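Local coordinates for protein 2-nitropropane dioxygenase (Streptomyces ansochromogenes, PDB 3BW3) that probably oxidises alkyl nitronates such as propionate 3-nitronate with molecular oxygen, using FMN held in a TIM barrel, at residues Y96-G101 with S302-A307; V84-L89 with H298-P303. The protein carries 1 engineered substitution. All coordinates share one frame; numbering follows the deposited sequence.

Interaction 1 (Y96-G101 with S302-A307). With NIE (nitroethane), chain C.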
ATOM      1  N   TYR A  96      -8.003 -32.683 -11.563  1.00 23.28           N
ATOM      2  CA  TYR A  96      -9.382 -32.342 -11.255  1.00 22.57           C
ATOM      3  C   TYR A  96     -10.352 -33.040 -12.191  1.00 23.43           C
ATOM      4  O   TYR A  96     -11.563 -32.855 -12.090  1.00 23.07           O
ATOM      5  CB  TYR A  96      -9.573 -30.824 -11.318  1.00 20.59           C
ATOM      6  CG  TYR A  96      -8.954 -30.112 -10.141  1.00 17.61           C
ATOM      7  CD1 TYR A  96      -9.406 -30.356  -8.842  1.00 17.17           C
ATOM      8  CD2 TYR A  96      -7.890 -29.232 -10.313  1.00 17.38           C
ATOM      9  CE1 TYR A  96      -8.808 -29.743  -7.745  1.00 16.92           C
ATOM     10  CE2 TYR A  96      -7.284 -28.612  -9.222  1.00 17.51           C
ATOM     11  CZ  TYR A  96      -7.747 -28.873  -7.943  1.00 17.51           C
ATOM     12  OH  TYR A  96      -7.146 -28.270  -6.863  1.00 20.15           O
ATOM     13  N   GLU A  97      -9.808 -33.845 -13.101  1.00 24.58           N
ATOM     14  CA  GLU A  97     -10.617 -34.601 -14.054  1.00 27.17           C
ATOM     15  C   GLU A  97     -11.638 -33.730 -14.762  1.00 27.30           C
ATOM     16  O   GLU A  97     -12.826 -34.047 -14.792  1.00 27.66           O
ATOM     17  CB  GLU A  97     -11.341 -35.743 -13.340  1.00 28.35           C
ATOM     18  CG  GLU A  97     -10.414 -36.758 -12.708  1.00 32.78           C
ATOM     19  CD  GLU A  97     -11.165 -37.922 -12.092  1.00 34.96           C
ATOM     20  OE1 GLU A  97     -11.967 -37.697 -11.163  1.00 34.47           O
ATOM     21  OE2 GLU A  97     -10.949 -39.065 -12.543  1.00 37.89           O
ATOM     22  N   THR A  98     -11.169 -32.630 -15.337  1.00 27.25           N
ATOM     23  CA  THR A  98     -12.050 -31.719 -16.046  1.00 27.13           C
ATOM     24  C   THR A  98     -11.300 -31.182 -17.256  1.00 26.88           C
ATOM     25  O   THR A  98     -10.109 -31.425 -17.409  1.00 30.06           O
ATOM     26  CB  THR A  98     -12.481 -30.555 -15.124  1.00 26.48           C
ATOM     27  OG1 THR A  98     -13.529 -29.810 -15.749  1.00 27.66           O
ATOM     28  CG2 THR A  98     -11.308 -29.632 -14.846  1.00 26.84           C
ATOM     29  N   GLU A  99     -11.996 -30.471 -18.128  1.00 27.22           N
ATOM     30  CA  GLU A  99     -11.367 -29.907 -19.317  1.00 27.35           C
ATOM     31  C   GLU A  99     -11.166 -28.410 -19.115  1.00 25.33           C
ATOM     32  O   GLU A  99     -12.013 -27.740 -18.524  1.00 24.41           O
ATOM     33  CB  GLU A  99     -12.257 -30.127 -20.545  1.00 31.18           C
ATOM     34  CG  GLU A  99     -12.360 -31.561 -21.025  1.00 36.20           C
ATOM     35  CD  GLU A  99     -11.090 -32.032 -21.702  1.00 40.65           C
ATOM     36  OE1 GLU A  99     -11.089 -33.146 -22.272  1.00 44.15           O
ATOM     37  OE2 GLU A  99     -10.090 -31.284 -21.665  1.00 42.95           O
ATOM     38  N   LEU A 100     -10.048 -27.882 -19.598  1.00 24.07           N
ATOM     39  CA  LEU A 100      -9.807 -26.454 -19.465  1.00 23.54           C
ATOM     40  C   LEU A 100     -10.897 -25.753 -20.268  1.00 24.17           C
ATOM     41  O   LEU A 100     -11.458 -26.341 -21.194  1.00 23.45           O
ATOM     42  CB  LEU A 100      -8.426 -26.082 -20.013  1.00 22.41           C
ATOM     43  CG  LEU A 100      -7.210 -26.662 -19.284  1.00 22.69           C
ATOM     44  CD1 LEU A 100      -5.937 -26.204 -19.973  1.00 19.81           C
ATOM     45  CD2 LEU A 100      -7.219 -26.221 -17.823  1.00 21.31           C
ATOM     46  N   GLY A 101     -11.212 -24.515 -19.900  1.00 24.36           N
ATOM     47  CA  GLY A 101     -12.228 -23.768 -20.622  1.00 23.73           C
ATOM     48  C   GLY A 101     -11.671 -23.171 -21.902  1.00 24.57           C
ATOM     49  O   GLY A 101     -10.464 -23.211 -22.135  1.00 25.19           O
ATOM     50  N   SER A 302     -11.658 -21.485 -15.106  1.00 15.55           N
ATOM     51  CA  SER A 302     -12.964 -21.620 -14.455  1.00 16.72           C
ATOM     52  C   SER A 302     -13.343 -23.061 -14.138  1.00 17.13           C
ATOM     53  O   SER A 302     -13.799 -23.356 -13.033  1.00 17.27           O
ATOM     54  CB  SER A 302     -14.066 -20.987 -15.301  1.00 18.31           C
ATOM     55  OG  SER A 302     -14.081 -19.582 -15.129  1.00 24.67           O
ATOM     56  N   PRO A 303     -13.187 -23.978 -15.109  1.00 17.99           N
ATOM     57  CA  PRO A 303     -13.540 -25.372 -14.828  1.00 17.60           C
ATOM     58  C   PRO A 303     -12.701 -25.893 -13.661  1.00 17.56           C
ATOM     59  O   PRO A 303     -13.206 -26.597 -12.785  1.00 18.62           O
ATOM     60  CB  PRO A 303     -13.215 -26.079 -16.142  1.00 18.25           C
ATOM     61  CG  PRO A 303     -13.482 -25.022 -17.162  1.00 19.02           C
ATOM     62  CD  PRO A 303     -12.838 -23.805 -16.531  1.00 18.24           C
ATOM     63  N   LEU A 304     -11.420 -25.534 -13.656  1.00 16.17           N
ATOM     64  CA  LEU A 304     -10.505 -25.955 -12.599  1.00 15.62           C
ATOM     65  C   LEU A 304     -10.984 -25.452 -11.246  1.00 15.26           C
ATOM     66  O   LEU A 304     -11.059 -26.211 -10.280  1.00 14.32           O
ATOM     67  CB  LEU A 304      -9.098 -25.416 -12.870  1.00 13.72           C
ATOM     68  CG  LEU A 304      -8.419 -25.874 -14.162  1.00 15.16           C
ATOM     69  CD1 LEU A 304      -7.062 -25.190 -14.298  1.00 14.51           C
ATOM     70  CD2 LEU A 304      -8.259 -27.391 -14.142  1.00 15.15           C
ATOM     71  N   ARG A 305     -11.314 -24.167 -11.181  1.00 15.07           N
ATOM     72  CA  ARG A 305     -11.777 -23.574  -9.936  1.00 17.67           C
ATOM     73  C   ARG A 305     -13.071 -24.199  -9.432  1.00 17.43           C
ATOM     74  O   ARG A 305     -13.221 -24.442  -8.235  1.00 16.48           O
ATOM     75  CB  ARG A 305     -11.972 -22.065 -10.102  1.00 18.37           C
ATOM     76  CG  ARG A 305     -10.678 -21.294 -10.305  1.00 21.60           C
ATOM     77  CD  ARG A 305     -10.818 -19.890  -9.753  1.00 25.09           C
ATOM     78  NE  ARG A 305     -11.228 -18.909 -10.750  1.00 27.72           N
ATOM     79  CZ  ARG A 305     -12.031 -17.877 -10.496  1.00 29.69           C
ATOM     80  NH1 ARG A 305     -12.534 -17.691  -9.274  1.00 27.55           N
ATOM     81  NH2 ARG A 305     -12.307 -17.008 -11.454  1.00 28.27           N
ATOM     82  N   LYS A 306     -14.006 -24.449 -10.342  1.00 17.72           N
ATOM     83  CA  LYS A 306     -15.285 -25.042  -9.964  1.00 19.02           C
ATOM     84  C   LYS A 306     -15.076 -26.460  -9.448  1.00 17.39           C
ATOM     85  O   LYS A 306     -15.732 -26.884  -8.502  1.00 18.08           O
ATOM     86  CB  LYS A 306     -16.240 -25.057 -11.160  1.00 21.58           C
ATOM     87  CG  LYS A 306     -16.581 -23.671 -11.680  1.00 27.80           C
ATOM     88  CD  LYS A 306     -17.420 -23.736 -12.946  1.00 30.33           C
ATOM     89  CE  LYS A 306     -17.636 -22.342 -13.523  1.00 32.53           C
ATOM     90  NZ  LYS A 306     -18.403 -22.374 -14.799  1.00 35.10           N
ATOM     91  N   ALA A 307     -14.162 -27.189 -10.076  1.00 14.95           N
ATOM     92  CA  ALA A 307     -13.877 -28.551  -9.656  1.00 16.41           C
ATOM     93  C   ALA A 307     -13.268 -28.526  -8.253  1.00 16.06           C
ATOM     94  O   ALA A 307     -13.625 -29.337  -7.399  1.00 16.07           O
ATOM     95  CB  ALA A 307     -12.921 -29.207 -10.634  1.00 15.75           C
TER
HETATM   96  N3  NIE C 371     -14.552 -14.875 -10.117  1.00 33.75           N
HETATM   97  C1  NIE C 371     -16.312 -16.041 -11.416  1.00 34.93           C
HETATM   98  C2  NIE C 371     -15.329 -16.108 -10.239  1.00 35.61           C
HETATM   99  O4  NIE C 371     -14.744 -14.141  -9.162  1.00 34.02           O
HETATM  100  O5  NIE C 371     -13.705 -14.582 -10.948  1.00 36.56           O
HETATM  101  O   HOH W   1     -15.284 -28.183 -13.479  1.00 25.06           O
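Pro303 presses its ring into the backbone of the loop at Glu99-Gly101. Its CB lies 3.1 Å from Glu99 O, a close C-H to carbonyl approach. The next ring carbon, CG, sits 3.6 Å from Gly101 N, and Gly101, without a side chain, lets the pyrrolidine sit close to its backbone. With no N-H of its own, Pro303 cannot bond back into the preceding turn, and the helix is kinked here. Its carbonyl O, in turn, accepts a 2.7 Å bond from a water that also contacts Thr98 OG1 at a long 3.3 Å. No direct hydrogen bond spans the segments; this water links them, with its long leg to Thr98. Leu304 turns its branched end toward the loop. There CD1 meets Leu100 CD2 at 3.7 Å, while CD2 packs against the methyl of Thr98. Leu100 takes part although its CB leaves the backbone away from the helix; its CD2 comes back to the contact. Arg305 faces the other way, to the bound nitroethane. Its chain bends at chi3 (-94°) and brings NH2 2.8 Å from O5 of the ligand, in a nearly straight bond (168°) at the edge of the guanidinium. One turn beyond Pro303, the methyl of Ala307 meets Tyr96 CB at 3.8 Å and approaches the ring obliquely, while Leu304 O lies over a ring face. The Tyr96 hydroxyl is hydrogen-bonded to Asp313 and Arg281. Tyr96 is followed by Glu97, whose positive phi belongs to a Schellman motif ending helix 90-95. The contact thus packs the loop leaving that helix along the outer side of helix 296-311, whose other side supplies Arg305 to the nitroethane pocket.

Interaction 2 (V84-L89 with H298-P303). With NIE (nitroethane), chain C.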
ATOM      1  N   VAL A  84       0.768 -21.697 -24.192  1.00 24.44           N
ATOM      2  CA  VAL A  84       1.772 -22.218 -23.278  1.00 23.86           C
ATOM      3  C   VAL A  84       1.233 -22.393 -21.863  1.00 24.18           C
ATOM      4  O   VAL A  84       1.497 -23.407 -21.216  1.00 23.15           O
ATOM      5  CB  VAL A  84       3.009 -21.299 -23.239  1.00 23.76           C
ATOM      6  CG1 VAL A  84       3.941 -21.707 -22.108  1.00 23.88           C
ATOM      7  CG2 VAL A  84       3.746 -21.385 -24.563  1.00 25.90           C
ATOM      8  N   TYR A  85       0.477 -21.408 -21.386  1.00 23.50           N
ATOM      9  CA  TYR A  85      -0.086 -21.476 -20.044  1.00 22.28           C
ATOM     10  C   TYR A  85      -1.089 -22.617 -19.955  1.00 21.65           C
ATOM     11  O   TYR A  85      -1.162 -23.314 -18.946  1.00 20.52           O
ATOM     12  CB  TYR A  85      -0.767 -20.157 -19.674  1.00 20.13           C
ATOM     13  CG  TYR A  85      -1.088 -20.043 -18.198  1.00 19.07           C
ATOM     14  CD1 TYR A  85      -0.084 -20.186 -17.239  1.00 18.27           C
ATOM     15  CD2 TYR A  85      -2.386 -19.768 -17.762  1.00 16.76           C
ATOM     16  CE1 TYR A  85      -0.365 -20.055 -15.878  1.00 18.43           C
ATOM     17  CE2 TYR A  85      -2.678 -19.632 -16.405  1.00 16.66           C
ATOM     18  CZ  TYR A  85      -1.663 -19.775 -15.469  1.00 18.43           C
ATOM     19  OH  TYR A  85      -1.933 -19.625 -14.128  1.00 15.94           O
ATOM     20  N   ALA A  86      -1.859 -22.810 -21.019  1.00 22.61           N
ATOM     21  CA  ALA A  86      -2.842 -23.885 -21.047  1.00 23.59           C
ATOM     22  C   ALA A  86      -2.116 -25.224 -20.917  1.00 24.96           C
ATOM     23  O   ALA A  86      -2.565 -26.122 -20.200  1.00 25.02           O
ATOM     24  CB  ALA A  86      -3.627 -23.840 -22.347  1.00 23.96           C
ATOM     25  N   HIS A  87      -0.989 -25.344 -21.613  1.00 24.58           N
ATOM     26  CA  HIS A  87      -0.190 -26.565 -21.583  1.00 25.88           C
ATOM     27  C   HIS A  87       0.302 -26.825 -20.161  1.00 25.54           C
ATOM     28  O   HIS A  87       0.280 -27.958 -19.677  1.00 24.88           O
ATOM     29  CB  HIS A  87       1.003 -26.428 -22.537  1.00 27.74           C
ATOM     30  CG  HIS A  87       1.922 -27.609 -22.535  1.00 31.32           C
ATOM     31  ND1 HIS A  87       1.529 -28.862 -22.955  1.00 32.37           N
ATOM     32  CD2 HIS A  87       3.222 -27.726 -22.171  1.00 31.53           C
ATOM     33  CE1 HIS A  87       2.547 -29.699 -22.851  1.00 32.93           C
ATOM     34  NE2 HIS A  87       3.586 -29.034 -22.377  1.00 33.69           N
ATOM     35  N   GLN A  88       0.734 -25.759 -19.495  1.00 25.74           N
ATOM     36  CA  GLN A  88       1.239 -25.854 -18.132  1.00 25.02           C
ATOM     37  C   GLN A  88       0.153 -26.269 -17.144  1.00 23.14           C
ATOM     38  O   GLN A  88       0.458 -26.722 -16.038  1.00 24.00           O
ATOM     39  CB  GLN A  88       1.852 -24.513 -17.718  1.00 27.34           C
ATOM     40  CG  GLN A  88       2.921 -24.027 -18.692  1.00 31.66           C
ATOM     41  CD  GLN A  88       3.430 -22.634 -18.372  1.00 35.50           C
ATOM     42  OE1 GLN A  88       2.648 -21.728 -18.078  1.00 37.54           O
ATOM     43  NE2 GLN A  88       4.746 -22.451 -18.445  1.00 34.45           N
ATOM     44  N   LEU A  89      -1.108 -26.124 -17.549  1.00 20.55           N
ATOM     45  CA  LEU A  89      -2.249 -26.486 -16.704  1.00 19.08           C
ATOM     46  C   LEU A  89      -2.782 -27.885 -16.999  1.00 19.16           C
ATOM     47  O   LEU A  89      -3.754 -28.318 -16.381  1.00 17.88           O
ATOM     48  CB  LEU A  89      -3.396 -25.480 -16.877  1.00 17.06           C
ATOM     49  CG  LEU A  89      -3.164 -24.050 -16.385  1.00 16.42           C
ATOM     50  CD1 LEU A  89      -4.391 -23.196 -16.671  1.00 14.78           C
ATOM     51  CD2 LEU A  89      -2.860 -24.071 -14.899  1.00 16.27           C
ATOM     52  N   HIS A 298      -9.124 -16.430 -17.402  1.00 14.06           N
ATOM     53  CA  HIS A 298     -10.277 -16.696 -16.549  1.00 15.74           C
ATOM     54  C   HIS A 298     -11.134 -17.809 -17.157  1.00 15.82           C
ATOM     55  O   HIS A 298     -11.619 -18.687 -16.442  1.00 14.62           O
ATOM     56  CB  HIS A 298     -11.128 -15.433 -16.362  1.00 14.59           C
ATOM     57  CG  HIS A 298     -12.318 -15.641 -15.476  1.00 17.54           C
ATOM     58  ND1 HIS A 298     -13.498 -16.191 -15.929  1.00 16.62           N
ATOM     59  CD2 HIS A 298     -12.489 -15.431 -14.148  1.00 17.32           C
ATOM     60  CE1 HIS A 298     -14.343 -16.310 -14.919  1.00 17.25           C
ATOM     61  NE2 HIS A 298     -13.754 -15.857 -13.827  1.00 17.46           N
ATOM     62  N   HIS A 299     -11.324 -17.774 -18.474  1.00 17.00           N
ATOM     63  CA  HIS A 299     -12.119 -18.801 -19.145  1.00 18.42           C
ATOM     64  C   HIS A 299     -11.411 -20.139 -18.991  1.00 17.63           C
ATOM     65  O   HIS A 299     -12.032 -21.176 -18.758  1.00 16.92           O
ATOM     66  CB  HIS A 299     -12.260 -18.512 -20.646  1.00 20.10           C
ATOM     67  CG  HIS A 299     -12.952 -17.224 -20.969  1.00 22.27           C
ATOM     68  ND1 HIS A 299     -13.956 -16.697 -20.185  1.00 23.17           N
ATOM     69  CD2 HIS A 299     -12.818 -16.383 -22.023  1.00 22.87           C
ATOM     70  CE1 HIS A 299     -14.408 -15.585 -20.739  1.00 23.13           C
ATOM     71  NE2 HIS A 299     -13.734 -15.373 -21.855  1.00 22.42           N
ATOM     72  N   LEU A 300     -10.095 -20.095 -19.135  1.00 17.60           N
ATOM     73  CA  LEU A 300      -9.253 -21.279 -19.049  1.00 18.02           C
ATOM     74  C   LEU A 300      -9.306 -22.001 -17.696  1.00 17.83           C
ATOM     75  O   LEU A 300      -9.415 -23.224 -17.647  1.00 17.83           O
ATOM     76  CB  LEU A 300      -7.814 -20.872 -19.354  1.00 20.80           C
ATOM     77  CG  LEU A 300      -6.834 -21.888 -19.927  1.00 23.02           C
ATOM     78  CD1 LEU A 300      -7.304 -22.348 -21.297  1.00 20.80           C
ATOM     79  CD2 LEU A 300      -5.462 -21.237 -20.031  1.00 23.23           C
ATOM     80  N   THR A 301      -9.238 -21.247 -16.605  1.00 16.22           N
ATOM     81  CA  THR A 301      -9.227 -21.839 -15.265  1.00 15.14           C
ATOM     82  C   THR A 301     -10.570 -22.018 -14.551  1.00 15.34           C
ATOM     83  O   THR A 301     -10.612 -22.633 -13.484  1.00 14.87           O
ATOM     84  CB  THR A 301      -8.325 -21.029 -14.312  1.00 13.72           C
ATOM     85  OG1 THR A 301      -8.953 -19.778 -14.024  1.00 10.15           O
ATOM     86  CG2 THR A 301      -6.966 -20.769 -14.942  1.00 11.63           C
ATOM     87  N   SER A 302     -11.658 -21.485 -15.106  1.00 15.55           N
ATOM     88  CA  SER A 302     -12.964 -21.620 -14.455  1.00 16.72           C
ATOM     89  C   SER A 302     -13.343 -23.061 -14.138  1.00 17.13           C
ATOM     90  O   SER A 302     -13.799 -23.356 -13.033  1.00 17.27           O
ATOM     91  CB  SER A 302     -14.066 -20.987 -15.301  1.00 18.31           C
ATOM     92  OG  SER A 302     -14.081 -19.582 -15.129  1.00 24.67           O
ATOM     93  N   PRO A 303     -13.187 -23.978 -15.109  1.00 17.99           N
ATOM     94  CA  PRO A 303     -13.540 -25.372 -14.828  1.00 17.60           C
ATOM     95  C   PRO A 303     -12.701 -25.893 -13.661  1.00 17.56           C
ATOM     96  O   PRO A 303     -13.206 -26.597 -12.785  1.00 18.62           O
ATOM     97  CB  PRO A 303     -13.215 -26.079 -16.142  1.00 18.25           C
ATOM     98  CG  PRO A 303     -13.482 -25.022 -17.162  1.00 19.02           C
ATOM     99  CD  PRO A 303     -12.838 -23.805 -16.531  1.00 18.24           C
TER
HETATM  100  N3  NIE C 371     -14.552 -14.875 -10.117  1.00 33.75           N
HETATM  101  C1  NIE C 371     -16.312 -16.041 -11.416  1.00 34.93           C
HETATM  102  C2  NIE C 371     -15.329 -16.108 -10.239  1.00 35.61           C
HETATM  103  O4  NIE C 371     -14.744 -14.141  -9.162  1.00 34.02           O
HETATM  104  O5  NIE C 371     -13.705 -14.582 -10.948  1.00 36.56           O
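Thr301 OG1 is gripped by two carbonyls, through a hydrogen bond to Phe270 O and a weak one to Val297 O, and the methyl of the same side chain meets Leu89. With OG1 set between the backbone N and the carbonyl carbon (chi1 71°), CG2 falls beside the N, 3.9 Å from Leu89 CD1. Leu300 contributes most to the contact from helix 296-311. Its CG is roughly anti to the backbone N (chi1 -153°), which extends the isobutyl group toward helix 81-88. Its CD2 reaches 3.9 Å from Ala86 CA, is flanked by Leu89 CD1 at 4.0 Å, and approaches the ring of Tyr85 obliquely, CD2 to CD2 at 4.1 Å. The contact is wholly apolar and mostly buried, joining helix 81-88 and the residue just after it to helix 296-311 in the helical region beside the TIM barrel; helix 81-88 comes from the connection that follows barrel strand 65-70. Phe282 and His286 of helix 281-286 complete the packing around Tyr85 and Leu89, and the Tyr85 hydroxyl is bonded to Ala269 O. On the ligand side of helix 296-311, Ser302 OG donates to His298 O at 2.9 Å, coming from above the carbonyl plane. The His298 ring stacks with Tyr44 and meets nitroethane at its edge, where NE2 gives O5 a weak, bent bond of 3.1 Å (134°).

Interactions 1 and 2 are successive contacts of helix 296-311, sharing Ser302 and Pro303, with centres about 9 Å apart. A probable hydrogen bond from Gly101 N to Leu300 O (3.2 Å) ties the loop of the first to the helix at the second. Leu100 fits between them, its CD1 3.4 Å from Ala86 O, and Leu89 touches both Leu100 and Leu304. On the ligand side, Arg305 and His298 converge on the same nitro oxygen, O5, with Arg305 NH2 3.0 Å from His298 NE2. The packing and the ligand contacts thus lie on different faces of one helix; the side chain of Thr301, in the packing layer, is about 14 Å from the FMN.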